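GH18 chiitnase (Pseudoalteromonas aurantia, PDB 6K7Z) probably hydrolyses chitin as an endo-acting chitinase of glycoside hydrolase family 18, cutting within the polysaccharide chain. Local coordinates at residues 27-32 with 258-263; 5-10 with 183-188; 71-76 with 151-156; 52-57 with 107-112. All coordinates share one frame; numbering follows the deposited sequence.

Interaction 1. Residues 27-32 with 258-263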
loop_
_atom_site.group_PDB
_atom_site.type_symbol
_atom_site.label_atom_id
_atom_site.label_comp_id
_atom_site.label_asym_id
_atom_site.label_seq_id
_atom_site.Cartn_x
_atom_site.Cartn_y
_atom_site.Cartn_z
ATOM N N ASN A 27 -7.242 -1.029 2.605
ATOM C CA ASN A 27 -6.475 -2.132 2.039
ATOM C C ASN A 27 -6.606 -3.337 2.959
ATOM O O ASN A 27 -6.125 -3.301 4.091
ATOM C CB ASN A 27 -4.994 -1.782 1.889
ATOM C CG ASN A 27 -4.750 -0.588 0.989
ATOM O OD1 ASN A 27 -5.506 -0.335 0.060
ATOM N ND2 ASN A 27 -3.653 0.129 1.241
ATOM N N LEU A 28 -7.229 -4.410 2.472
ATOM C CA LEU A 28 -7.302 -5.632 3.260
ATOM C C LEU A 28 -5.977 -6.375 3.143
ATOM O O LEU A 28 -5.524 -6.679 2.037
ATOM C CB LEU A 28 -8.473 -6.504 2.803
ATOM C CG LEU A 28 -9.796 -5.764 2.677
ATOM C CD1 LEU A 28 -10.858 -6.668 2.066
ATOM C CD2 LEU A 28 -10.250 -5.247 4.056
ATOM N N ALA A 29 -5.357 -6.668 4.279
ATOM C CA ALA A 29 -4.046 -7.316 4.315
ATOM C C ALA A 29 -4.113 -8.694 4.995
ATOM O O ALA A 29 -4.541 -8.767 6.140
ATOM C CB ALA A 29 -3.062 -6.413 5.063
ATOM N N PHE A 30 -3.664 -9.783 4.364
ATOM C CA PHE A 30 -3.005 -9.830 3.064
ATOM C C PHE A 30 -3.473 -11.028 2.250
ATOM O O PHE A 30 -4.023 -12.004 2.769
ATOM C CB PHE A 30 -1.480 -9.960 3.197
ATOM C CG PHE A 30 -0.791 -8.745 3.733
ATOM C CD1 PHE A 30 -0.580 -7.644 2.926
ATOM C CD2 PHE A 30 -0.309 -8.726 5.032
ATOM C CE1 PHE A 30 0.081 -6.513 3.424
ATOM C CE2 PHE A 30 0.342 -7.609 5.534
ATOM C CZ PHE A 30 0.542 -6.507 4.726
ATOM N N LEU A 31 -3.182 -10.962 0.965
ATOM C CA LEU A 31 -3.182 -12.118 0.083
ATOM C C LEU A 31 -1.735 -12.340 -0.327
ATOM O O LEU A 31 -1.041 -11.375 -0.665
ATOM C CB LEU A 31 -4.073 -11.856 -1.131
ATOM C CG LEU A 31 -4.294 -12.967 -2.155
ATOM C CD1 LEU A 31 -5.101 -14.099 -1.549
ATOM C CD2 LEU A 31 -4.991 -12.386 -3.377
ATOM N N SER A 32 -1.253 -13.580 -0.257
ATOM C CA SER A 32 0.158 -13.807 -0.564
ATOM C C SER A 32 0.371 -15.239 -1.042
ATOM O O SER A 32 -0.547 -16.055 -1.060
ATOM C CB SER A 32 1.057 -13.481 0.646
ATOM O OG SER A 32 0.815 -14.339 1.746
ATOM N N MET A 258 -1.544 7.638 4.611
ATOM C CA MET A 258 -1.817 6.222 4.833
ATOM C C MET A 258 -1.408 5.865 6.255
ATOM O O MET A 258 -0.538 6.518 6.838
ATOM C CB MET A 258 -1.050 5.360 3.812
ATOM C CG MET A 258 -1.152 3.840 4.044
ATOM S SD MET A 258 0.159 3.231 5.140
ATOM C CE MET A 258 1.547 3.099 4.022
ATOM N N ASN A 259 -2.044 4.853 6.841
ATOM C CA ASN A 259 -1.562 4.389 8.135
ATOM C C ASN A 259 -1.498 2.872 8.192
ATOM O O ASN A 259 -2.230 2.152 7.500
ATOM C CB ASN A 259 -2.400 4.930 9.322
ATOM C CG ASN A 259 -3.777 4.292 9.431
ATOM O OD1 ASN A 259 -3.915 3.079 9.614
ATOM N ND2 ASN A 259 -4.805 5.128 9.379
ATOM N N TRP A 260 -0.573 2.408 9.017
ATOM C CA TRP A 260 -0.537 1.028 9.480
ATOM C C TRP A 260 -0.763 1.122 10.982
ATOM O O TRP A 260 0.054 1.743 11.665
ATOM C CB TRP A 260 0.814 0.360 9.166
ATOM C CG TRP A 260 0.856 -1.070 9.612
ATOM C CD1 TRP A 260 1.212 -1.539 10.852
ATOM C CD2 TRP A 260 0.465 -2.213 8.846
ATOM N NE1 TRP A 260 1.093 -2.912 10.888
ATOM C CE2 TRP A 260 0.635 -3.350 9.669
ATOM C CE3 TRP A 260 0.008 -2.390 7.535
ATOM C CZ2 TRP A 260 0.353 -4.649 9.224
ATOM C CZ3 TRP A 260 -0.269 -3.670 7.096
ATOM C CH2 TRP A 260 -0.101 -4.787 7.936
ATOM N N GLN A 261 -1.861 0.595 11.510
ATOM C CA GLN A 261 -2.945 -0.043 10.779
ATOM C C GLN A 261 -4.258 0.291 11.486
ATOM O O GLN A 261 -4.251 0.799 12.617
ATOM C CB GLN A 261 -2.746 -1.564 10.707
ATOM C CG GLN A 261 -2.675 -2.256 12.078
ATOM C CD GLN A 261 -2.725 -3.773 11.965
ATOM O OE1 GLN A 261 -3.634 -4.331 11.345
ATOM N NE2 GLN A 261 -1.736 -4.447 12.552
ATOM N N PHE A 262 -5.374 -0.040 10.829
ATOM C CA PHE A 262 -6.699 0.391 11.274
ATOM C C PHE A 262 -6.972 0.050 12.738
ATOM O O PHE A 262 -7.426 0.902 13.515
ATOM C CB PHE A 262 -7.759 -0.243 10.366
ATOM C CG PHE A 262 -9.156 0.092 10.763
ATOM C CD1 PHE A 262 -9.689 1.346 10.476
ATOM C CD2 PHE A 262 -9.933 -0.832 11.444
ATOM C CE1 PHE A 262 -10.978 1.666 10.862
ATOM C CE2 PHE A 262 -11.230 -0.529 11.823
ATOM C CZ PHE A 262 -11.758 0.714 11.527
ATOM N N SER A 263 -6.726 -1.196 13.133
ATOM C CA SER A 263 -7.178 -1.627 14.458
ATOM C C SER A 263 -6.325 -1.077 15.592
ATOM O O SER A 263 -6.596 -1.384 16.761
ATOM C CB SER A 263 -7.211 -3.151 14.530
ATOM O OG SER A 263 -8.389 -3.638 13.911
#
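W260 reaches across to F30 with the far corner of its indole. From CB the side chain leaves with CG anti to the backbone N (chi1 -179°), which directs the ring system lengthwise toward 27-32. Over one face of the indole, toward the rim, lies Q261 CB, 3.7 Å above the plane. The benzo edge does the touching: W260 CZ3 lies 3.8 Å from F30 CZ and 4.4 Å from A29 CB, and at the tip W260 CH2 stands 3.7 Å from both F30 CZ and F30 CE2. The two side chains come from opposite directions and meet rim to rim, with planes 17° apart and neither ring over the other. A29 CB covers one face of the F30 ring, 3.3 Å from its plane and over its centre. A cis peptide bond precedes F30, within strand 25-33, and another follows W260, which ends strand 256-260; in family 18 chitinases a tryptophan there typically floors the sugar site, a role W260 is likely to share. Strand 3-8 runs between 25-33 and 256-260, parallel to both, and its Y7 ring meets W260; F30 also touches S75 of strand 71-77 and D115 of strand 111-115.

Interaction 2. Residues 5-10 with 183-188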
loop_
_atom_site.group_PDB
_atom_site.type_symbol
_atom_site.label_atom_id
_atom_site.label_comp_id
_atom_site.label_asym_id
_atom_site.label_seq_id
_atom_site.Cartn_x
_atom_site.Cartn_y
_atom_site.Cartn_z
ATOM N N ILE A 5 -6.032 6.581 3.745
ATOM C CA ILE A 5 -5.885 5.168 3.436
ATOM C C ILE A 5 -5.451 4.440 4.699
ATOM O O ILE A 5 -4.644 4.959 5.479
ATOM C CB ILE A 5 -4.876 4.973 2.290
ATOM C CG1 ILE A 5 -5.334 5.788 1.076
ATOM C CG2 ILE A 5 -4.715 3.488 1.925
ATOM C CD1 ILE A 5 -4.516 5.593 -0.135
ATOM N N THR A 6 -5.991 3.242 4.916
ATOM C CA THR A 6 -5.525 2.435 6.033
ATOM C C THR A 6 -5.416 0.990 5.589
ATOM O O THR A 6 -6.089 0.561 4.653
ATOM C CB THR A 6 -6.447 2.553 7.267
ATOM O OG1 THR A 6 -5.876 1.831 8.370
ATOM C CG2 THR A 6 -7.858 2.036 6.967
ATOM N N TYR A 7 -4.549 0.244 6.270
ATOM C CA TYR A 7 -4.465 -1.205 6.126
ATOM C C TYR A 7 -5.234 -1.901 7.239
ATOM O O TYR A 7 -5.156 -1.509 8.406
ATOM C CB TYR A 7 -3.020 -1.693 6.152
ATOM C CG TYR A 7 -2.260 -1.403 4.886
ATOM C CD1 TYR A 7 -1.706 -0.141 4.670
ATOM C CD2 TYR A 7 -2.105 -2.373 3.914
ATOM C CE1 TYR A 7 -1.029 0.150 3.514
ATOM C CE2 TYR A 7 -1.412 -2.093 2.738
ATOM C CZ TYR A 7 -0.881 -0.830 2.556
ATOM O OH TYR A 7 -0.199 -0.526 1.414
ATOM N N TYR A 8 -5.967 -2.950 6.877
ATOM C CA TYR A 8 -6.680 -3.761 7.853
ATOM C C TYR A 8 -6.034 -5.141 7.871
ATOM O O TYR A 8 -6.203 -5.923 6.933
ATOM C CB TYR A 8 -8.163 -3.835 7.515
ATOM C CG TYR A 8 -8.994 -4.511 8.584
ATOM C CD1 TYR A 8 -9.440 -3.792 9.677
ATOM C CD2 TYR A 8 -9.336 -5.854 8.498
ATOM C CE1 TYR A 8 -10.211 -4.373 10.659
ATOM C CE2 TYR A 8 -10.113 -6.454 9.502
ATOM C CZ TYR A 8 -10.535 -5.697 10.581
ATOM O OH TYR A 8 -11.316 -6.244 11.597
ATOM N N ASN A 9 -5.293 -5.432 8.941
ATOM C CA ASN A 9 -4.695 -6.748 9.150
ATOM C C ASN A 9 -5.191 -7.317 10.468
ATOM O O ASN A 9 -5.939 -8.297 10.459
ATOM C CB ASN A 9 -3.168 -6.652 9.100
ATOM C CG ASN A 9 -2.477 -8.015 9.176
ATOM O OD1 ASN A 9 -1.738 -8.285 10.117
ATOM N ND2 ASN A 9 -2.700 -8.867 8.176
ATOM N N SER A 10 -4.822 -6.723 11.608
ATOM C CA SER A 10 -5.385 -7.120 12.891
ATOM C C SER A 10 -6.883 -6.839 12.932
ATOM O O SER A 10 -7.359 -5.825 12.412
ATOM C CB SER A 10 -4.698 -6.370 14.033
ATOM O OG SER A 10 -5.522 -6.382 15.190
ATOM N N TRP A 183 -1.634 5.277 -7.188
ATOM C CA TRP A 183 -0.823 6.005 -6.217
ATOM C C TRP A 183 0.136 5.043 -5.529
ATOM O O TRP A 183 0.020 3.821 -5.645
ATOM C CB TRP A 183 -1.679 6.730 -5.176
ATOM C CG TRP A 183 -2.589 5.840 -4.393
ATOM C CD1 TRP A 183 -2.256 5.068 -3.309
ATOM C CD2 TRP A 183 -3.988 5.647 -4.609
ATOM N NE1 TRP A 183 -3.362 4.399 -2.856
ATOM C CE2 TRP A 183 -4.438 4.732 -3.637
ATOM C CE3 TRP A 183 -4.908 6.156 -5.532
ATOM C CZ2 TRP A 183 -5.764 4.322 -3.560
ATOM C CZ3 TRP A 183 -6.226 5.743 -5.453
ATOM C CH2 TRP A 183 -6.640 4.830 -4.484
ATOM N N LEU A 184 1.084 5.627 -4.807
ATOM C CA LEU A 184 2.069 4.903 -4.016
ATOM C C LEU A 184 1.797 5.167 -2.545
ATOM O O LEU A 184 1.711 6.328 -2.136
ATOM C CB LEU A 184 3.486 5.371 -4.343
ATOM C CG LEU A 184 3.965 5.300 -5.788
ATOM C CD1 LEU A 184 5.399 5.843 -5.879
ATOM C CD2 LEU A 184 3.876 3.854 -6.306
ATOM N N ASN A 185 1.676 4.100 -1.757
ATOM C CA ASN A 185 1.574 4.226 -0.298
ATOM C C ASN A 185 2.992 4.149 0.254
ATOM O O ASN A 185 3.493 3.064 0.548
ATOM C CB ASN A 185 0.703 3.117 0.283
ATOM C CG ASN A 185 -0.743 3.178 -0.202
ATOM O OD1 ASN A 185 -1.380 4.232 -0.174
ATOM N ND2 ASN A 185 -1.266 2.033 -0.642
ATOM N N VAL A 186 3.663 5.300 0.375
ATOM C CA VAL A 186 5.061 5.306 0.808
ATOM C C VAL A 186 5.129 5.045 2.311
ATOM O O VAL A 186 4.509 5.756 3.108
ATOM C CB VAL A 186 5.753 6.633 0.454
ATOM C CG1 VAL A 186 7.226 6.565 0.842
ATOM C CG2 VAL A 186 5.587 6.956 -1.039
ATOM N N GLN A 187 5.904 4.033 2.709
ATOM C CA GLN A 187 6.013 3.646 4.116
ATOM C C GLN A 187 7.128 4.447 4.771
ATOM O O GLN A 187 8.289 4.036 4.797
ATOM C CB GLN A 187 6.274 2.151 4.252
ATOM C CG GLN A 187 5.338 1.270 3.452
ATOM C CD GLN A 187 5.548 -0.207 3.750
ATOM O OE1 GLN A 187 5.999 -0.569 4.838
ATOM N NE2 GLN A 187 5.213 -1.069 2.782
ATOM N N PHE A 188 6.773 5.598 5.344
ATOM C CA PHE A 188 7.776 6.387 6.040
ATOM C C PHE A 188 7.986 5.848 7.452
ATOM O O PHE A 188 7.882 6.590 8.436
ATOM C CB PHE A 188 7.380 7.869 6.059
ATOM C CG PHE A 188 7.522 8.549 4.716
ATOM C CD1 PHE A 188 8.781 8.794 4.178
ATOM C CD2 PHE A 188 6.397 8.917 3.977
ATOM C CE1 PHE A 188 8.922 9.414 2.951
ATOM C CE2 PHE A 188 6.532 9.550 2.743
ATOM C CZ PHE A 188 7.800 9.793 2.226
#
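I5 meets W183 through a single methyl, and this is the apolar part of the contact. I5 CD1 lies 3.2 Å from W183 NE1 and 3.6 Å from W183 CE2, obliquely to the indole, so the packing is tight on the pyrrole side. W183 holds CG between its backbone N and carbonyl carbon (chi1 58°), turning the indole in toward strand 3-8. With an alanine in place of W183, the methyl end of I5 would probably lose its main apolar partner across this contact and be able to turn. Mixed contacts come next: the same I5 CD1 stands 3.4 Å from N185 OD1, and I5 CG2 is 4.0 Å from that oxygen, the two side chains crossing at about a right angle. Among polar groups, Y7 OH approaches N185 ND2 at 3.5 Å, the phenol ring and the amide plane being 79° apart. The firm bond of that hydroxyl is to D113, and N27 packs against I5, Y7 and N185. The strand axes pass 10.1 Å apart at 68°, without backbone pairing. Such inward side chains meeting across the interior are what fills a TIM barrel, and D113 fits the DxxDxDxE signature of family 18.

Interaction 3. Residues 71-76 with 151-156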
loop_
_atom_site.group_PDB
_atom_site.type_symbol
_atom_site.label_atom_id
_atom_site.label_comp_id
_atom_site.label_asym_id
_atom_site.label_seq_id
_atom_site.Cartn_x
_atom_site.Cartn_y
_atom_site.Cartn_z
ATOM N N LYS A 71 -13.403 2.802 -1.112
ATOM C CA LYS A 71 -12.842 1.765 -1.962
ATOM C C LYS A 71 -12.105 0.743 -1.110
ATOM O O LYS A 71 -11.435 1.093 -0.138
ATOM C CB LYS A 71 -11.902 2.355 -3.018
ATOM C CG LYS A 71 -12.531 3.489 -3.824
ATOM C CD LYS A 71 -12.130 3.420 -5.284
ATOM C CE LYS A 71 -12.938 4.385 -6.154
ATOM N NZ LYS A 71 -12.392 4.449 -7.543
ATOM N N VAL A 72 -12.240 -0.520 -1.481
ATOM C CA VAL A 72 -11.690 -1.627 -0.718
ATOM C C VAL A 72 -10.814 -2.421 -1.665
ATOM O O VAL A 72 -11.302 -2.937 -2.680
ATOM C CB VAL A 72 -12.788 -2.519 -0.123
ATOM C CG1 VAL A 72 -12.169 -3.577 0.773
ATOM C CG2 VAL A 72 -13.814 -1.678 0.640
ATOM N N LEU A 73 -9.532 -2.519 -1.336
ATOM C CA LEU A 73 -8.557 -3.248 -2.130
ATOM C C LEU A 73 -8.083 -4.470 -1.360
ATOM O O LEU A 73 -8.122 -4.499 -0.123
ATOM C CB LEU A 73 -7.333 -2.388 -2.468
ATOM C CG LEU A 73 -7.556 -0.962 -2.970
ATOM C CD1 LEU A 73 -6.228 -0.370 -3.427
ATOM C CD2 LEU A 73 -8.567 -0.918 -4.094
ATOM N N ILE A 74 -7.615 -5.466 -2.090
ATOM C CA ILE A 74 -6.856 -6.546 -1.482
ATOM C C ILE A 74 -5.382 -6.193 -1.611
ATOM O O ILE A 74 -4.918 -5.779 -2.682
ATOM C CB ILE A 74 -7.193 -7.910 -2.123
ATOM C CG1 ILE A 74 -6.480 -9.041 -1.379
ATOM C CG2 ILE A 74 -6.887 -7.949 -3.637
ATOM C CD1 ILE A 74 -6.967 -9.228 0.057
ATOM N N SER A 75 -4.653 -6.272 -0.501
ATOM C CA SER A 75 -3.223 -6.019 -0.527
ATOM C C SER A 75 -2.503 -7.343 -0.743
ATOM O O SER A 75 -2.652 -8.279 0.054
ATOM C CB SER A 75 -2.743 -5.348 0.754
ATOM O OG SER A 75 -1.389 -4.966 0.617
ATOM N N PHE A 76 -1.718 -7.404 -1.814
ATOM C CA PHE A 76 -0.954 -8.585 -2.173
ATOM C C PHE A 76 0.491 -8.401 -1.741
ATOM O O PHE A 76 1.127 -7.395 -2.084
ATOM C CB PHE A 76 -1.006 -8.827 -3.677
ATOM C CG PHE A 76 -0.079 -9.908 -4.130
ATOM C CD1 PHE A 76 -0.317 -11.226 -3.769
ATOM C CD2 PHE A 76 1.037 -9.604 -4.890
ATOM C CE1 PHE A 76 0.547 -12.227 -4.179
ATOM C CE2 PHE A 76 1.904 -10.602 -5.314
ATOM C CZ PHE A 76 1.658 -11.914 -4.954
ATOM N N ILE A 151 -8.556 0.182 -8.987
ATOM C CA ILE A 151 -7.382 0.826 -8.413
ATOM C C ILE A 151 -6.241 -0.175 -8.394
ATOM O O ILE A 151 -6.435 -1.346 -8.044
ATOM C CB ILE A 151 -7.674 1.333 -6.985
ATOM C CG1 ILE A 151 -8.783 2.384 -7.005
ATOM C CG2 ILE A 151 -6.408 1.895 -6.331
ATOM C CD1 ILE A 151 -8.347 3.701 -7.588
ATOM N N ILE A 152 -5.048 0.290 -8.757
ATOM C CA ILE A 152 -3.806 -0.444 -8.534
ATOM C C ILE A 152 -2.880 0.509 -7.799
ATOM O O ILE A 152 -2.467 1.532 -8.357
ATOM C CB ILE A 152 -3.153 -0.936 -9.833
ATOM C CG1 ILE A 152 -4.089 -1.888 -10.577
ATOM C CG2 ILE A 152 -1.839 -1.654 -9.523
ATOM C CD1 ILE A 152 -3.523 -2.369 -11.915
ATOM N N SER A 153 -2.583 0.201 -6.545
ATOM C CA SER A 153 -1.580 0.940 -5.796
ATOM C C SER A 153 -0.398 0.027 -5.510
ATOM O O SER A 153 -0.482 -1.197 -5.664
ATOM C CB SER A 153 -2.170 1.496 -4.492
ATOM O OG SER A 153 -2.660 0.465 -3.654
ATOM N N HIS A 154 0.730 0.644 -5.159
ATOM C CA HIS A 154 1.905 -0.030 -4.616
ATOM C C HIS A 154 2.242 0.621 -3.284
ATOM O O HIS A 154 1.803 1.736 -3.008
ATOM C CB HIS A 154 3.132 0.076 -5.537
ATOM C CG HIS A 154 2.995 -0.640 -6.841
ATOM N ND1 HIS A 154 3.845 -1.656 -7.217
ATOM C CD2 HIS A 154 2.133 -0.466 -7.869
ATOM C CE1 HIS A 154 3.510 -2.081 -8.424
ATOM N NE2 HIS A 154 2.467 -1.383 -8.836
ATOM N N ALA A 155 3.070 -0.046 -2.477
ATOM C CA ALA A 155 3.412 0.444 -1.134
ATOM C C ALA A 155 4.922 0.438 -0.924
ATOM O O ALA A 155 5.443 -0.286 -0.063
ATOM C CB ALA A 155 2.708 -0.378 -0.052
ATOM N N PRO A 156 5.655 1.252 -1.681
ATOM C CA PRO A 156 7.116 1.227 -1.591
ATOM C C PRO A 156 7.641 1.877 -0.323
ATOM O O PRO A 156 6.998 2.717 0.313
ATOM C CB PRO A 156 7.553 2.023 -2.820
ATOM C CG PRO A 156 6.432 2.980 -3.038
ATOM C CD PRO A 156 5.193 2.214 -2.699
#
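Layered side chains inside the TIM barrel join two strands that are not neighbours: 71-77 and 151-154 both flank 111-115, and their axes pass 8.5 Å apart at 48°. I151 CG2, held anti to the backbone N while CG1 lies beside it (chi1 -62°), meets L73 CD1 at 3.7 Å, and I151 CB lies 3.8 Å from L73 CD2, so one leucine methyl bears on the branch point and the other on the CG2 methyl. The other branch serves K71, whose chain bends at chi2: I151 CG1 is 3.9 Å from K71 CD, and I151 CD1 is 4.1 Å from K71 NZ. Both L73 and K71 cross I151 at about a right angle. Replacing I151 by an alanine is likely to open a gap beside L73 CD1 and leave the aliphatic part of K71 without its neighbour. Further along the strands, L73 CD1 also packs 3.7 Å from S153 OG. That hydroxyl is hydrogen-bonded to D113 OD1, while S75 OG bonds to OD2 of the same aspartate. A hydrocarbon layer near the strands' N-terminal ends, with a polar layer above it around an aspartate of the DxxDxDxE signature, is consistent with a family 18 barrel interior.

Interaction 4. Residues 52-57 with 107-112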
loop_
_atom_site.group_PDB
_atom_site.type_symbol
_atom_site.label_atom_id
_atom_site.label_comp_id
_atom_site.label_asym_id
_atom_site.label_seq_id
_atom_site.Cartn_x
_atom_site.Cartn_y
_atom_site.Cartn_z
ATOM N N SER A 52 -8.824 -19.355 1.640
ATOM C CA SER A 52 -9.395 -18.970 0.358
ATOM C C SER A 52 -10.669 -18.143 0.482
ATOM O O SER A 52 -11.299 -17.856 -0.542
ATOM C CB SER A 52 -9.655 -20.216 -0.495
ATOM O OG SER A 52 -10.448 -21.152 0.205
ATOM N N SER A 53 -11.068 -17.732 1.688
ATOM C CA SER A 53 -12.364 -17.075 1.809
ATOM C C SER A 53 -12.360 -16.030 2.911
ATOM O O SER A 53 -11.721 -16.209 3.952
ATOM C CB SER A 53 -13.483 -18.089 2.085
ATOM O OG SER A 53 -13.314 -18.685 3.360
ATOM N N PHE A 54 -13.104 -14.951 2.667
ATOM C CA PHE A 54 -13.371 -13.919 3.660
ATOM C C PHE A 54 -14.399 -14.397 4.681
ATOM O O PHE A 54 -15.305 -15.174 4.363
ATOM C CB PHE A 54 -13.926 -12.659 2.992
ATOM C CG PHE A 54 -12.908 -11.852 2.227
ATOM C CD1 PHE A 54 -11.570 -11.849 2.581
ATOM C CD2 PHE A 54 -13.316 -11.054 1.172
ATOM C CE1 PHE A 54 -10.661 -11.083 1.874
ATOM C CE2 PHE A 54 -12.417 -10.270 0.480
ATOM C CZ PHE A 54 -11.085 -10.291 0.825
ATOM N N THR A 55 -14.280 -13.894 5.907
ATOM C CA THR A 55 -15.331 -14.152 6.884
ATOM C C THR A 55 -16.633 -13.473 6.468
ATOM O O THR A 55 -16.655 -12.542 5.658
ATOM C CB THR A 55 -14.932 -13.659 8.272
ATOM O OG1 THR A 55 -14.875 -12.224 8.276
ATOM C CG2 THR A 55 -13.602 -14.238 8.674
ATOM N N THR A 56 -17.735 -13.956 7.045
ATOM C CA THR A 56 -19.038 -13.357 6.773
ATOM C C THR A 56 -19.050 -11.870 7.122
ATOM O O THR A 56 -19.541 -11.042 6.345
ATOM C CB THR A 56 -20.123 -14.105 7.551
ATOM O OG1 THR A 56 -20.146 -15.475 7.121
ATOM C CG2 THR A 56 -21.479 -13.484 7.291
ATOM N N ASN A 57 -18.506 -11.510 8.286
ATOM C CA ASN A 57 -18.499 -10.105 8.693
ATOM C C ASN A 57 -17.684 -9.254 7.724
ATOM O O ASN A 57 -18.048 -8.107 7.426
ATOM C CB ASN A 57 -17.951 -9.960 10.114
ATOM C CG ASN A 57 -18.977 -10.300 11.181
ATOM O OD1 ASN A 57 -20.167 -10.412 10.900
ATOM N ND2 ASN A 57 -18.514 -10.459 12.418
ATOM N N ASN A 107 -14.596 -11.380 -5.582
ATOM C CA ASN A 107 -14.944 -10.836 -4.278
ATOM C C ASN A 107 -15.415 -9.390 -4.353
ATOM O O ASN A 107 -15.513 -8.731 -3.314
ATOM C CB ASN A 107 -13.759 -10.968 -3.320
ATOM C CG ASN A 107 -13.415 -12.414 -3.028
ATOM O OD1 ASN A 107 -14.116 -13.089 -2.272
ATOM N ND2 ASN A 107 -12.345 -12.903 -3.642
ATOM N N GLN A 108 -15.705 -8.890 -5.555
ATOM C CA GLN A 108 -16.298 -7.567 -5.761
ATOM C C GLN A 108 -15.494 -6.469 -5.068
ATOM O O GLN A 108 -16.046 -5.585 -4.414
ATOM C CB GLN A 108 -17.761 -7.543 -5.309
ATOM C CG GLN A 108 -18.683 -8.393 -6.182
ATOM C CD GLN A 108 -18.600 -9.870 -5.857
ATOM O OE1 GLN A 108 -18.393 -10.254 -4.704
ATOM N NE2 GLN A 108 -18.768 -10.712 -6.873
ATOM N N LEU A 109 -14.177 -6.525 -5.206
ATOM C CA LEU A 109 -13.314 -5.508 -4.620
ATOM C C LEU A 109 -13.027 -4.405 -5.632
ATOM O O LEU A 109 -13.344 -4.517 -6.822
ATOM C CB LEU A 109 -12.011 -6.132 -4.131
ATOM C CG LEU A 109 -12.215 -7.243 -3.107
ATOM C CD1 LEU A 109 -10.885 -7.800 -2.629
ATOM C CD2 LEU A 109 -13.058 -6.732 -1.925
ATOM N N ASP A 110 -12.398 -3.331 -5.159
ATOM C CA ASP A 110 -12.136 -2.195 -6.029
ATOM C C ASP A 110 -10.747 -2.213 -6.643
ATOM O O ASP A 110 -10.405 -1.279 -7.373
ATOM C CB ASP A 110 -12.372 -0.888 -5.271
ATOM C CG ASP A 110 -13.816 -0.738 -4.850
ATOM O OD1 ASP A 110 -14.669 -0.512 -5.743
ATOM O OD2 ASP A 110 -14.105 -0.878 -3.643
ATOM N N GLY A 111 -9.948 -3.252 -6.394
ATOM C CA GLY A 111 -8.619 -3.295 -6.963
ATOM C C GLY A 111 -7.618 -3.924 -6.011
ATOM O O GLY A 111 -7.981 -4.660 -5.094
ATOM N N VAL A 112 -6.342 -3.637 -6.266
ATOM C CA VAL A 112 -5.227 -4.323 -5.625
ATOM C C VAL A 112 -4.224 -3.296 -5.140
ATOM O O VAL A 112 -3.917 -2.328 -5.843
ATOM C CB VAL A 112 -4.519 -5.312 -6.572
ATOM C CG1 VAL A 112 -3.374 -6.026 -5.847
ATOM C CG2 VAL A 112 -5.481 -6.324 -7.111
HETATM O O HOH W 1 -14.664 -15.030 0.305
#
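F54 lies with one side of its ring toward N107 and L109, and the three side chains are turned quite differently. The ring and the amide of N107 cross obliquely, their planes 52° apart, so the asparagine neither stacks on the phenyl group nor lies level with it. F54 CE2 is 4.1 Å from N107 CB, and F54 CD2 is 4.1 Å from N107 OD1. L109 instead arrives at the ring edge, near its plane, with L109 CD1 4.3 Å from F54 CE2. These are loose van der Waals contacts, and the hydrogen bonding across them runs through water. One water accepts from F54 N at 2.8 Å and donates to N107 OD1 at 3.3 Å, bridging the backbone of one segment to the side chain of the other. N107 uses both ends of its amide: OD1 takes the water, and ND2 donates back to F103 O in the last turn of helix 93-106. That helix closes in a Schellman motif, with Q108 at positive phi and L109 N bonded to V104 O, and the turn brings L109 back toward the helix side chains. On the outer layer of the barrel, F54 stands just before helix 56-67, whose N-cap is T55, and packs on I59 and I62. L109 touches I62 too, as well as F103 and V104 of helix 93-106 and I74 of strand 71-77, so the contact fills the junction of two helices with the strand beneath them.

In the fold
From the N terminus, segment 5-10 opens the loop that interaction 2 closes at 183-188, and 27-32 opens a longer one that interaction 1 closes at 258-263; the two cross. Interactions 3 and 4 are nested inside both loops and cross each other, their segments alternating in the order 52-57, 71-76, 107-112, 151-156. Interaction 1 bridges over strand 3-8, interaction 3 over 111-115, and interaction 2 spans the barrel interior, its centre about 8 Å from that of interaction 3. Interaction 4 ties the outer helices, its centre about 18 Å from that of interaction 2. Backbone pairing between adjacent strands, such as L28 with S75, V72 with D110 and N185 with H154, links them into one barrel.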